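Local coordinates for protein CmeC (Campylobacter jejuni, PDB 4MT4) that forms an outer membrane channel of the outer membrane factor family and probably carries efflux substrates out of the cell as a trimer, at residues N18-L23 / A372-K377; F141-Y146 / I275-E280; D147-R152 / K461-N466; L204-A209 / S410-L415; R395-A400 / E416-W421. All coordinates share one frame; numbering follows the deposited sequence.

Interaction 1: residues N18-L23 / A372-K377; sequences NKLGAL and ALVARK
The N-terminal segment of this outer membrane factor is pinned here to the long α-helical barrel: the loop 18-23, with a type I beta turn from Lys19 to Ala22, lies against helix 339-405 at residues 372-377. Two basic side chains of the helix hold two successive carbonyls of the loop. Arg376 bends at chi2 and chi3, which brings NH2 2.7 Å from Gly21 O; the oxygen sits at the edge of the guanidinium, nearly in its plane, and the N-H...O angle is 151°. Glu26 forms a salt bridge with the same NH2, and Tyr435 from helix 411-445 bonds NH1, so the rotation of this buried guanidinium is well fixed. Lys377 leaves its backbone with CG between N and the carbonyl carbon (chi1 68°), then runs extended along the turn until NZ reaches Leu20 O at 3.0 Å, from above the carbonyl plane. Gly21 comes closest to the helix backbone, its CA 3.5 Å from Leu373 O. Beyond it, Leu20 CD2 meets Leu373 CD1 at 3.8 Å, the two side chains crossing at about a right angle, while Tyr245 of the second subunit packs on Leu20. At the other end Leu23 lays CD2 3.6 Å from Lys377 O. A water bridges the two backbones, 2.6 Å from both Gly21 O and Leu373 O, and accepts from Arg376 NE at 3.0 Å.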
# COMPACT_ATOMS: atom_id res chain seq x y z
N ASN B 18 31.80 -12.07 -13.48
CA ASN B 18 31.20 -11.59 -14.71
C ASN B 18 30.61 -12.69 -15.59
O ASN B 18 30.21 -12.45 -16.73
CB ASN B 18 32.22 -10.79 -15.51
CG ASN B 18 32.65 -9.52 -14.80
OD1 ASN B 18 31.94 -8.52 -14.84
ND2 ASN B 18 33.80 -9.56 -14.15
N LYS B 19 30.57 -13.90 -15.05
CA LYS B 19 30.00 -15.04 -15.76
C LYS B 19 28.58 -15.32 -15.31
O LYS B 19 27.89 -16.16 -15.88
CB LYS B 19 30.88 -16.28 -15.56
CG LYS B 19 32.23 -16.16 -16.22
CD LYS B 19 32.08 -15.94 -17.71
CE LYS B 19 31.83 -17.24 -18.46
NZ LYS B 19 31.87 -17.02 -19.94
N LEU B 20 28.15 -14.60 -14.29
CA LEU B 20 26.84 -14.82 -13.68
C LEU B 20 25.70 -14.54 -14.66
O LEU B 20 24.69 -15.24 -14.66
CB LEU B 20 26.68 -13.95 -12.43
CG LEU B 20 25.35 -14.07 -11.68
CD1 LEU B 20 25.08 -15.51 -11.29
CD2 LEU B 20 25.34 -13.16 -10.46
N GLY B 21 25.88 -13.53 -15.49
CA GLY B 21 24.87 -13.17 -16.48
C GLY B 21 25.40 -13.22 -17.90
O GLY B 21 24.90 -12.53 -18.78
N ALA B 22 26.41 -14.05 -18.12
CA ALA B 22 27.00 -14.19 -19.45
C ALA B 22 26.95 -15.63 -19.94
O ALA B 22 27.29 -16.56 -19.21
CB ALA B 22 28.44 -13.68 -19.43
N LEU B 23 26.50 -15.81 -21.18
CA LEU B 23 26.51 -17.13 -21.80
C LEU B 23 27.93 -17.53 -22.15
O LEU B 23 28.82 -16.68 -22.26
CB LEU B 23 25.62 -17.14 -23.04
CG LEU B 23 24.12 -16.97 -22.79
CD1 LEU B 23 23.34 -16.95 -24.09
CD2 LEU B 23 23.59 -18.06 -21.87
N ALA B 372 17.92 -10.65 -12.46
CA ALA B 372 18.02 -9.90 -13.70
C ALA B 372 19.12 -10.45 -14.61
O ALA B 372 18.94 -10.55 -15.82
CB ALA B 372 18.26 -8.43 -13.42
N LEU B 373 20.25 -10.80 -14.01
CA LEU B 373 21.38 -11.34 -14.75
C LEU B 373 21.09 -12.73 -15.30
O LEU B 373 21.35 -13.02 -16.47
CB LEU B 373 22.64 -11.38 -13.88
CG LEU B 373 23.28 -10.02 -13.58
CD1 LEU B 373 24.44 -10.18 -12.60
CD2 LEU B 373 23.74 -9.34 -14.86
N VAL B 374 20.54 -13.60 -14.45
CA VAL B 374 20.23 -14.97 -14.85
C VAL B 374 19.10 -15.00 -15.87
O VAL B 374 19.15 -15.74 -16.85
CB VAL B 374 19.85 -15.84 -13.64
CG1 VAL B 374 19.38 -17.21 -14.09
CG2 VAL B 374 21.04 -15.98 -12.69
N ALA B 375 18.07 -14.18 -15.64
CA ALA B 375 16.93 -14.12 -16.55
C ALA B 375 17.35 -13.64 -17.93
O ALA B 375 16.90 -14.17 -18.94
CB ALA B 375 15.84 -13.22 -15.99
N ARG B 376 18.22 -12.64 -17.96
CA ARG B 376 18.67 -12.05 -19.22
C ARG B 376 19.31 -13.09 -20.14
O ARG B 376 18.98 -13.17 -21.32
CB ARG B 376 19.65 -10.90 -18.94
CG ARG B 376 19.74 -9.83 -20.02
CD ARG B 376 20.54 -10.30 -21.23
NE ARG B 376 21.80 -10.92 -20.83
CZ ARG B 376 22.58 -11.62 -21.64
NH1 ARG B 376 22.23 -11.79 -22.91
NH2 ARG B 376 23.71 -12.15 -21.19
N LYS B 377 20.23 -13.88 -19.59
CA LYS B 377 20.94 -14.88 -20.38
C LYS B 377 20.08 -16.11 -20.67
O LYS B 377 20.28 -16.79 -21.67
CB LYS B 377 22.24 -15.29 -19.68
CG LYS B 377 22.05 -16.09 -18.39
CD LYS B 377 23.39 -16.55 -17.84
CE LYS B 377 23.21 -17.45 -16.63
NZ LYS B 377 24.52 -17.90 -16.08
O HOH W 1 23.57 -9.29 -18.77
O HOH W 2 22.68 -11.36 -17.96

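Interaction 2: residues F141-Y146 / I275-E280; sequences FKASEY and IGSSLE
Glu280 fills the groove between Lys142, Ala143 and Tyr146 on the facing helix, each part of its chain meeting a different neighbour. Its CB rests 3.8 Å from Ala143 CB. CG, placed anti to the carbonyl carbon (chi1 -67°), comes to the edge of the Tyr146 ring, 3.5 Å from CE2 and near the ring plane. A bend at chi2 then turns the carboxylate over the aliphatic part of Lys142: CD lies 3.8 Å from Lys142 CB, and OE2 3.8 Å from Lys142 CD. The ammonium end of that lysine leads away, leaving NZ 4.8 Å from OE2, so the opposite charges may attract without contact. Tyr146 CD2 packs 3.4 Å from Gly276 C, where the lack of a side chain gives the ring room close to the backbone. Ser277 OG is hydrogen-bonded to Asp147 OD1, and Ser277 CB touches Tyr146 CB. Segments 141-146 and 275-280 run antiparallel, axes 7.9 Å apart at 165°, pairing helices 129-195 and 273-293 in the helical barrel of outer membrane factors.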
# COMPACT_ATOMS: atom_id res chain seq x y z
N PHE B 141 17.07 15.93 2.86
CA PHE B 141 17.04 16.53 1.53
C PHE B 141 17.83 15.68 0.54
O PHE B 141 17.39 15.45 -0.58
CB PHE B 141 17.59 17.96 1.55
CG PHE B 141 17.88 18.51 0.19
CD1 PHE B 141 16.85 18.87 -0.66
CD2 PHE B 141 19.19 18.66 -0.26
CE1 PHE B 141 17.11 19.38 -1.92
CE2 PHE B 141 19.45 19.16 -1.52
CZ PHE B 141 18.41 19.52 -2.35
N LYS B 142 19.01 15.23 0.96
CA LYS B 142 19.85 14.37 0.13
C LYS B 142 19.13 13.06 -0.19
O LYS B 142 19.29 12.50 -1.27
CB LYS B 142 21.18 14.08 0.81
CG LYS B 142 22.14 15.26 0.83
CD LYS B 142 23.51 14.84 1.35
CE LYS B 142 24.51 15.98 1.26
NZ LYS B 142 25.88 15.57 1.71
N ALA B 143 18.34 12.58 0.76
CA ALA B 143 17.55 11.37 0.57
C ALA B 143 16.44 11.61 -0.44
O ALA B 143 16.10 10.72 -1.23
CB ALA B 143 16.97 10.90 1.89
N SER B 144 15.89 12.82 -0.43
CA SER B 144 14.83 13.19 -1.37
C SER B 144 15.38 13.31 -2.79
O SER B 144 14.66 13.07 -3.76
CB SER B 144 14.16 14.50 -0.95
OG SER B 144 15.06 15.59 -1.07
N GLU B 145 16.65 13.67 -2.90
CA GLU B 145 17.31 13.76 -4.20
C GLU B 145 17.52 12.37 -4.79
O GLU B 145 17.29 12.14 -5.98
CB GLU B 145 18.65 14.50 -4.08
CG GLU B 145 18.52 16.00 -3.90
CD GLU B 145 19.87 16.69 -3.89
OE1 GLU B 145 20.78 16.23 -3.16
OE2 GLU B 145 20.02 17.70 -4.62
N TYR B 146 17.96 11.45 -3.94
CA TYR B 146 18.16 10.06 -4.35
C TYR B 146 16.83 9.38 -4.64
O TYR B 146 16.74 8.51 -5.50
CB TYR B 146 18.93 9.29 -3.28
CG TYR B 146 20.36 9.75 -3.09
CD1 TYR B 146 21.12 10.19 -4.17
CD2 TYR B 146 20.95 9.76 -1.83
CE1 TYR B 146 22.42 10.61 -4.00
CE2 TYR B 146 22.25 10.18 -1.65
CZ TYR B 146 22.98 10.60 -2.74
OH TYR B 146 24.28 11.03 -2.57
N ILE B 275 19.70 2.70 -2.61
CA ILE B 275 20.67 2.40 -1.56
C ILE B 275 21.19 3.69 -0.94
O ILE B 275 21.34 3.79 0.28
CB ILE B 275 21.85 1.57 -2.10
CG1 ILE B 275 21.36 0.21 -2.61
CG2 ILE B 275 22.91 1.38 -1.02
CD1 ILE B 275 22.47 -0.71 -3.08
N GLY B 276 21.45 4.69 -1.78
CA GLY B 276 21.90 5.98 -1.32
C GLY B 276 20.84 6.69 -0.49
O GLY B 276 21.14 7.28 0.54
N SER B 277 19.60 6.62 -0.96
CA SER B 277 18.47 7.19 -0.24
C SER B 277 18.31 6.54 1.13
O SER B 277 18.10 7.22 2.13
CB SER B 277 17.18 7.02 -1.05
OG SER B 277 16.04 7.31 -0.25
N SER B 278 18.40 5.22 1.15
CA SER B 278 18.26 4.47 2.39
C SER B 278 19.41 4.80 3.35
O SER B 278 19.23 4.81 4.57
CB SER B 278 18.22 2.97 2.10
OG SER B 278 17.78 2.24 3.23
N LEU B 279 20.58 5.09 2.78
CA LEU B 279 21.74 5.47 3.58
C LEU B 279 21.51 6.82 4.26
O LEU B 279 21.71 6.96 5.46
CB LEU B 279 22.99 5.53 2.71
CG LEU B 279 24.27 5.99 3.42
CD1 LEU B 279 24.75 4.91 4.37
CD2 LEU B 279 25.36 6.38 2.43
N GLU B 280 21.08 7.81 3.47
CA GLU B 280 20.89 9.16 3.98
C GLU B 280 19.80 9.23 5.03
O GLU B 280 19.87 10.04 5.96
CB GLU B 280 20.56 10.11 2.83
CG GLU B 280 21.70 10.33 1.85
CD GLU B 280 22.85 11.13 2.44
OE1 GLU B 280 22.68 11.75 3.52
OE2 GLU B 280 23.94 11.14 1.83

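Interaction 3: residues D147-R152 / K461-N466; sequences DYEAAR and KEESKN
Tyr148, first of the touching residues on helix 129-195, reaches toward the end of helix 456-463 with CG anti to its backbone N (chi1 173°). Its OH lies 2.5 Å from Ser464 OG, too short for the bond to be read with confidence, and Ser464 OG is hydrogen-bonded to Ile460 O. A water 2.7 Å from Tyr148 OH accepts from Arg152 NE and donates to Glu463 O. Glu149, bent at chi2, brings OE1 to 2.9 Å from Glu463 OE2. Like charges this close would disfavour each other and may raise the proton affinity of one carboxylate. One turn on, Arg152 extends over Glu463: guanidinium and carboxylate planes stack almost parallel, 3° apart, and Glu463 CB sits over one face. NH1 donates to Glu463 O at 3.1 Å, whereas NH2 and OE1 form only a long salt bridge, the oxygen well off the guanidinium plane. With Ser464 already out of helical geometry, the contact fastens the C-terminal end of a short helix to the channel's helical barrel.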
# COMPACT_ATOMS: atom_id res chain seq x y z
N ASP B 147 15.80 9.79 -3.91
CA ASP B 147 14.45 9.29 -4.14
C ASP B 147 13.92 9.77 -5.49
O ASP B 147 13.15 9.07 -6.15
CB ASP B 147 13.50 9.73 -3.02
CG ASP B 147 13.63 8.88 -1.78
OD1 ASP B 147 14.16 7.76 -1.87
OD2 ASP B 147 13.19 9.33 -0.70
N TYR B 148 14.33 10.96 -5.90
CA TYR B 148 13.94 11.50 -7.19
C TYR B 148 14.63 10.75 -8.32
O TYR B 148 14.02 10.45 -9.35
CB TYR B 148 14.27 12.99 -7.29
CG TYR B 148 14.04 13.57 -8.67
CD1 TYR B 148 12.76 13.86 -9.12
CD2 TYR B 148 15.11 13.84 -9.52
CE1 TYR B 148 12.54 14.39 -10.38
CE2 TYR B 148 14.90 14.37 -10.78
CZ TYR B 148 13.62 14.65 -11.21
OH TYR B 148 13.41 15.18 -12.46
N GLU B 149 15.90 10.43 -8.13
CA GLU B 149 16.67 9.65 -9.09
C GLU B 149 16.09 8.25 -9.22
O GLU B 149 16.01 7.70 -10.31
CB GLU B 149 18.14 9.58 -8.68
CG GLU B 149 18.85 10.92 -8.65
CD GLU B 149 19.28 11.40 -10.03
OE1 GLU B 149 18.84 10.81 -11.04
OE2 GLU B 149 20.06 12.37 -10.10
N ALA B 150 15.68 7.69 -8.09
CA ALA B 150 15.05 6.37 -8.06
C ALA B 150 13.71 6.41 -8.77
O ALA B 150 13.35 5.48 -9.50
CB ALA B 150 14.88 5.90 -6.63
N ALA B 151 12.97 7.49 -8.57
CA ALA B 151 11.67 7.66 -9.21
C ALA B 151 11.82 7.87 -10.71
O ALA B 151 11.02 7.36 -11.49
CB ALA B 151 10.92 8.83 -8.58
N ARG B 152 12.85 8.61 -11.10
CA ARG B 152 13.12 8.86 -12.51
C ARG B 152 13.43 7.57 -13.25
O ARG B 152 12.86 7.29 -14.30
CB ARG B 152 14.28 9.85 -12.67
CG ARG B 152 14.44 10.43 -14.07
CD ARG B 152 15.59 11.42 -14.13
NE ARG B 152 15.52 12.26 -15.33
CZ ARG B 152 16.11 11.96 -16.48
NH1 ARG B 152 16.00 12.79 -17.51
NH2 ARG B 152 16.80 10.84 -16.61
N LYS B 461 19.09 19.04 -11.80
CA LYS B 461 18.67 20.25 -12.50
C LYS B 461 18.87 20.11 -14.01
O LYS B 461 18.04 20.57 -14.79
CB LYS B 461 19.44 21.47 -11.98
CG LYS B 461 19.08 22.77 -12.67
CD LYS B 461 19.64 23.98 -11.94
CE LYS B 461 19.17 25.27 -12.58
NZ LYS B 461 19.57 26.48 -11.79
N GLU B 462 19.96 19.47 -14.41
CA GLU B 462 20.27 19.28 -15.82
C GLU B 462 19.30 18.31 -16.50
O GLU B 462 18.91 18.52 -17.65
CB GLU B 462 21.71 18.79 -15.99
CG GLU B 462 22.06 18.28 -17.38
CD GLU B 462 21.84 19.33 -18.46
OE1 GLU B 462 22.14 20.52 -18.21
OE2 GLU B 462 21.36 18.96 -19.55
N GLU B 463 18.91 17.26 -15.78
CA GLU B 463 18.08 16.21 -16.36
C GLU B 463 16.58 16.48 -16.21
O GLU B 463 15.75 15.78 -16.79
CB GLU B 463 18.42 14.86 -15.74
CG GLU B 463 18.00 14.72 -14.28
CD GLU B 463 18.58 13.48 -13.63
OE1 GLU B 463 19.29 12.71 -14.31
OE2 GLU B 463 18.33 13.28 -12.42
N SER B 464 16.23 17.51 -15.44
CA SER B 464 14.83 17.88 -15.23
C SER B 464 14.46 19.11 -16.04
O SER B 464 13.47 19.79 -15.75
CB SER B 464 14.56 18.13 -13.75
OG SER B 464 14.95 17.03 -12.96
N LYS B 465 15.25 19.38 -17.07
CA LYS B 465 15.08 20.55 -17.93
C LYS B 465 13.68 20.65 -18.55
O LYS B 465 13.10 21.73 -18.62
CB LYS B 465 16.13 20.53 -19.04
CG LYS B 465 16.43 19.12 -19.53
CD LYS B 465 17.45 19.09 -20.65
CE LYS B 465 16.82 19.39 -22.00
NZ LYS B 465 17.68 18.92 -23.12
N ASN B 466 13.15 19.51 -18.99
CA ASN B 466 11.88 19.49 -19.71
C ASN B 466 10.69 19.08 -18.86
O ASN B 466 9.58 18.91 -19.37
CB ASN B 466 11.99 18.55 -20.92
CG ASN B 466 13.04 19.00 -21.92
OD1 ASN B 466 13.87 18.20 -22.36
ND2 ASN B 466 13.01 20.28 -22.27
O HOH W 3 13.70 14.09 -14.87

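Interaction 4: residues L204-A209 / S410-L415; sequences LAQARA and SLQDYL
Gln206 and Gln412 meet obliquely with their amide planes 83° apart, almost perpendicular. Gln206, extended beyond CG, passes its amide alongside the base of the other glutamine: NE2 is 3.8 Å from Gln412 CB and 3.5 Å from Gln412 OE1, while OE1 faces the same CB from 4.0 Å. The extended Gln412, CG anti to the backbone N (chi1 175°), carries its OE1 past the Gln206 amide. Segments 204-209 and 411-415, on helices 201-236 and 411-445, run nearly parallel (16°) in the periplasmic coiled-coil end of the outer membrane factor barrel; their axes stay 10.4 Å apart, so the contact is made by side chains. Leu411 projects CD2 to 4.2 Å from Ala207 CB, and Leu415, one turn later, lays CD1 3.6 Å from Gln206 O. Tyr404 of helix 339-405 lies against Leu411 from within the chain, and Ile396 of the third subunit packs on Ala205. Ser410 caps the start of helix 411-445, its OG accepting from Asp413 N at 3.3 Å.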
# COMPACT_ATOMS: atom_id res chain seq x y z
N LEU B 204 -17.81 -29.18 -41.99
CA LEU B 204 -18.29 -27.80 -42.00
C LEU B 204 -18.33 -27.24 -40.58
O LEU B 204 -18.05 -26.06 -40.36
CB LEU B 204 -19.68 -27.73 -42.64
CG LEU B 204 -20.31 -26.33 -42.71
CD1 LEU B 204 -19.47 -25.41 -43.58
CD2 LEU B 204 -21.74 -26.41 -43.20
N ALA B 205 -18.69 -28.09 -39.62
CA ALA B 205 -18.75 -27.68 -38.22
C ALA B 205 -17.35 -27.42 -37.67
O ALA B 205 -17.16 -26.53 -36.84
CB ALA B 205 -19.46 -28.73 -37.39
N GLN B 206 -16.38 -28.19 -38.14
CA GLN B 206 -15.00 -28.02 -37.72
C GLN B 206 -14.41 -26.72 -38.27
O GLN B 206 -13.63 -26.05 -37.60
CB GLN B 206 -14.14 -29.21 -38.15
CG GLN B 206 -14.42 -30.49 -37.38
CD GLN B 206 -13.47 -31.61 -37.74
OE1 GLN B 206 -13.11 -31.79 -38.91
NE2 GLN B 206 -13.04 -32.37 -36.74
N ALA B 207 -14.79 -26.38 -39.49
CA ALA B 207 -14.35 -25.14 -40.11
C ALA B 207 -15.00 -23.94 -39.43
O ALA B 207 -14.39 -22.87 -39.32
CB ALA B 207 -14.67 -25.15 -41.60
N ARG B 208 -16.24 -24.12 -38.98
CA ARG B 208 -16.97 -23.05 -38.31
C ARG B 208 -16.47 -22.85 -36.88
O ARG B 208 -16.30 -21.72 -36.43
CB ARG B 208 -18.47 -23.36 -38.30
CG ARG B 208 -19.30 -22.37 -37.49
CD ARG B 208 -20.68 -22.16 -38.10
NE ARG B 208 -20.82 -20.82 -38.64
CZ ARG B 208 -21.27 -19.77 -37.95
NH1 ARG B 208 -21.63 -19.92 -36.68
NH2 ARG B 208 -21.36 -18.59 -38.53
N ALA B 209 -16.23 -23.96 -36.18
CA ALA B 209 -15.68 -23.91 -34.83
C ALA B 209 -14.32 -23.23 -34.84
O ALA B 209 -13.99 -22.45 -33.95
CB ALA B 209 -15.57 -25.31 -34.24
N SER B 410 -6.65 -34.72 -43.59
CA SER B 410 -7.94 -34.32 -43.05
C SER B 410 -7.93 -32.85 -42.66
O SER B 410 -6.88 -32.29 -42.35
CB SER B 410 -8.30 -35.18 -41.84
OG SER B 410 -7.41 -34.95 -40.77
N LEU B 411 -9.11 -32.23 -42.68
CA LEU B 411 -9.25 -30.83 -42.30
C LEU B 411 -8.80 -30.61 -40.85
O LEU B 411 -8.16 -29.61 -40.54
CB LEU B 411 -10.70 -30.37 -42.48
CG LEU B 411 -11.04 -28.96 -42.00
CD1 LEU B 411 -10.30 -27.91 -42.82
CD2 LEU B 411 -12.54 -28.72 -42.05
N GLN B 412 -9.15 -31.56 -39.99
CA GLN B 412 -8.80 -31.51 -38.58
C GLN B 412 -7.30 -31.43 -38.36
O GLN B 412 -6.81 -30.61 -37.58
CB GLN B 412 -9.38 -32.72 -37.85
CG GLN B 412 -8.97 -32.83 -36.40
CD GLN B 412 -9.55 -34.06 -35.73
OE1 GLN B 412 -10.43 -34.72 -36.28
NE2 GLN B 412 -9.05 -34.38 -34.54
N ASP B 413 -6.56 -32.30 -39.04
CA ASP B 413 -5.10 -32.30 -38.96
C ASP B 413 -4.51 -31.02 -39.53
O ASP B 413 -3.49 -30.53 -39.06
CB ASP B 413 -4.52 -33.52 -39.69
CG ASP B 413 -4.57 -34.78 -38.85
OD1 ASP B 413 -5.33 -34.81 -37.86
OD2 ASP B 413 -3.86 -35.75 -39.20
N TYR B 414 -5.17 -30.47 -40.54
CA TYR B 414 -4.70 -29.24 -41.18
C TYR B 414 -4.91 -28.03 -40.27
O TYR B 414 -4.02 -27.18 -40.14
CB TYR B 414 -5.41 -29.03 -42.52
CG TYR B 414 -5.17 -27.66 -43.12
CD1 TYR B 414 -3.90 -27.26 -43.51
CD2 TYR B 414 -6.23 -26.78 -43.32
CE1 TYR B 414 -3.68 -26.02 -44.06
CE2 TYR B 414 -6.02 -25.53 -43.87
CZ TYR B 414 -4.74 -25.16 -44.24
OH TYR B 414 -4.52 -23.91 -44.79
N LEU B 415 -6.08 -27.95 -39.65
CA LEU B 415 -6.40 -26.86 -38.73
C LEU B 415 -5.48 -26.88 -37.51
O LEU B 415 -5.09 -25.84 -36.99
CB LEU B 415 -7.86 -26.94 -38.28
CG LEU B 415 -8.92 -26.72 -39.36
CD1 LEU B 415 -10.31 -26.82 -38.76
CD2 LEU B 415 -8.73 -25.37 -40.04

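Interaction 5: residues R395-A400 / E416-W421; sequences RIYEIA and EARQNW
Ala417 comes first among the touching residues of helix 411-445, its CB 3.9 Å from Ala400 CB and also facing Ile396 CG2; the two alanines let the segments approach, axes 8.7 Å apart. Arg418 follows and runs alongside Tyr397 in the same direction. Its CA is 3.7 Å from Tyr397 CD1 and its CB equally far from CE1, so the aliphatic part of the arginine lines the tyrosine ring. The guanidinium, carried outward by an extended chain, has Tyr397 OH at its edge, and its NH2 donates to Ala179 O of helix 129-195. One turn after Ala417, Trp421, with CG anti to the backbone N (chi1 177°), directs its six-membered ring to one face of Tyr397, CE3 standing 3.5 Å from CD2. The rings are inclined by 27° and displaced, with little overlap, their centroids 5.1 Å apart. With the segments antiparallel at 155°, close to the turn between them, helices 339-405 and 411-445 make the helical hairpin of the coiled-coil tip in outer membrane factors.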
# COMPACT_ATOMS: atom_id res chain seq x y z
N ARG B 395 7.14 -24.58 -41.33
CA ARG B 395 7.44 -25.52 -42.41
C ARG B 395 6.46 -26.69 -42.38
O ARG B 395 6.04 -27.18 -43.42
CB ARG B 395 8.88 -26.02 -42.31
CG ARG B 395 9.28 -26.99 -43.42
CD ARG B 395 9.10 -26.36 -44.79
NE ARG B 395 9.45 -27.28 -45.87
CZ ARG B 395 8.70 -27.47 -46.96
NH1 ARG B 395 7.57 -26.81 -47.12
NH2 ARG B 395 9.10 -28.33 -47.89
N ILE B 396 6.13 -27.13 -41.17
CA ILE B 396 5.13 -28.18 -40.97
C ILE B 396 3.79 -27.75 -41.56
O ILE B 396 3.11 -28.53 -42.23
CB ILE B 396 4.96 -28.53 -39.48
CG1 ILE B 396 6.22 -29.20 -38.94
CG2 ILE B 396 3.75 -29.43 -39.28
CD1 ILE B 396 6.19 -29.45 -37.45
N TYR B 397 3.41 -26.50 -41.30
CA TYR B 397 2.17 -25.95 -41.83
C TYR B 397 2.18 -25.86 -43.35
O TYR B 397 1.19 -26.17 -44.00
CB TYR B 397 1.90 -24.56 -41.24
CG TYR B 397 0.85 -23.79 -42.02
CD1 TYR B 397 -0.49 -24.11 -41.91
CD2 TYR B 397 1.21 -22.75 -42.86
CE1 TYR B 397 -1.45 -23.42 -42.62
CE2 TYR B 397 0.26 -22.05 -43.58
CZ TYR B 397 -1.07 -22.39 -43.46
OH TYR B 397 -2.03 -21.69 -44.17
N GLU B 398 3.31 -25.43 -43.90
CA GLU B 398 3.45 -25.28 -45.35
C GLU B 398 3.26 -26.61 -46.07
O GLU B 398 2.64 -26.66 -47.13
CB GLU B 398 4.81 -24.67 -45.70
CG GLU B 398 4.95 -23.21 -45.32
CD GLU B 398 6.33 -22.67 -45.62
OE1 GLU B 398 7.27 -23.48 -45.75
OE2 GLU B 398 6.48 -21.43 -45.72
N ILE B 399 3.79 -27.68 -45.49
CA ILE B 399 3.63 -29.01 -46.05
C ILE B 399 2.20 -29.50 -45.84
O ILE B 399 1.61 -30.12 -46.73
CB ILE B 399 4.61 -30.02 -45.42
CG1 ILE B 399 6.05 -29.55 -45.61
CG2 ILE B 399 4.43 -31.40 -46.03
CD1 ILE B 399 7.08 -30.45 -44.96
N ALA B 400 1.64 -29.21 -44.67
CA ALA B 400 0.29 -29.65 -44.33
C ALA B 400 -0.76 -28.99 -45.21
O ALA B 400 -1.82 -29.57 -45.47
CB ALA B 400 -0.00 -29.37 -42.86
N GLU B 416 -5.13 -28.09 -37.07
CA GLU B 416 -4.25 -28.27 -35.93
C GLU B 416 -2.84 -27.76 -36.22
O GLU B 416 -2.25 -27.05 -35.41
CB GLU B 416 -4.20 -29.74 -35.52
CG GLU B 416 -3.13 -30.07 -34.49
CD GLU B 416 -3.08 -31.54 -34.14
OE1 GLU B 416 -4.14 -32.20 -34.17
OE2 GLU B 416 -1.98 -32.04 -33.83
N ALA B 417 -2.32 -28.13 -37.39
CA ALA B 417 -0.97 -27.72 -37.79
C ALA B 417 -0.88 -26.20 -37.91
O ALA B 417 0.14 -25.59 -37.58
CB ALA B 417 -0.58 -28.38 -39.10
N ARG B 418 -1.97 -25.60 -38.38
CA ARG B 418 -2.07 -24.16 -38.53
C ARG B 418 -2.15 -23.46 -37.18
O ARG B 418 -1.55 -22.40 -36.97
CB ARG B 418 -3.29 -23.81 -39.38
CG ARG B 418 -3.64 -22.34 -39.46
CD ARG B 418 -4.95 -22.15 -40.22
NE ARG B 418 -5.53 -20.83 -40.00
CZ ARG B 418 -5.38 -19.81 -40.83
NH1 ARG B 418 -4.66 -19.95 -41.94
NH2 ARG B 418 -5.95 -18.64 -40.56
N GLN B 419 -2.89 -24.06 -36.25
CA GLN B 419 -3.01 -23.53 -34.89
C GLN B 419 -1.68 -23.60 -34.16
O GLN B 419 -1.34 -22.71 -33.37
CB GLN B 419 -4.08 -24.30 -34.11
CG GLN B 419 -4.29 -23.81 -32.69
CD GLN B 419 -5.06 -22.50 -32.63
OE1 GLN B 419 -4.48 -21.43 -32.50
NE2 GLN B 419 -6.38 -22.59 -32.74
N ASN B 420 -0.92 -24.65 -34.44
CA ASN B 420 0.39 -24.84 -33.83
C ASN B 420 1.39 -23.78 -34.26
O ASN B 420 2.19 -23.30 -33.46
CB ASN B 420 0.94 -26.23 -34.16
CG ASN B 420 0.19 -27.34 -33.44
OD1 ASN B 420 -0.47 -27.10 -32.42
ND2 ASN B 420 0.28 -28.55 -33.96
N TRP B 421 1.35 -23.41 -35.54
CA TRP B 421 2.20 -22.34 -36.06
C TRP B 421 1.85 -21.02 -35.39
O TRP B 421 2.73 -20.26 -34.99
CB TRP B 421 2.06 -22.22 -37.58
CG TRP B 421 2.86 -21.09 -38.17
CD1 TRP B 421 4.03 -20.58 -37.70
CD2 TRP B 421 2.53 -20.33 -39.35
NE1 TRP B 421 4.45 -19.55 -38.50
CE2 TRP B 421 3.55 -19.38 -39.52
CE3 TRP B 421 1.48 -20.37 -40.26
CZ2 TRP B 421 3.55 -18.47 -40.58
CZ3 TRP B 421 1.48 -19.47 -41.31
CH2 TRP B 421 2.51 -18.53 -41.46

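Overall arrangement
Along the elongated chain the contacts fall into two neighbouring pairs with interaction 1 between them. Interactions 2 and 3 lie about 13 Å apart between centres, share helix 129-195 and touch where Ser277 OG meets Asp147 OD1. Interactions 4 and 5, also about 13 Å apart between centres, share helix 411-445 and meet through Tyr414, Tyr397 and Ala400; the centres of interactions 2 and 4 are about 63 Å apart. Interaction 1 shares helix 339-405 with interaction 5, about 34 Å away between centres, and both touch the second subunit, whereas interaction 4 touches the third. In sequence, interactions 4 and 5 fall between the two segments of interaction 3. The long helices thus connect distant levels of the trimeric channel.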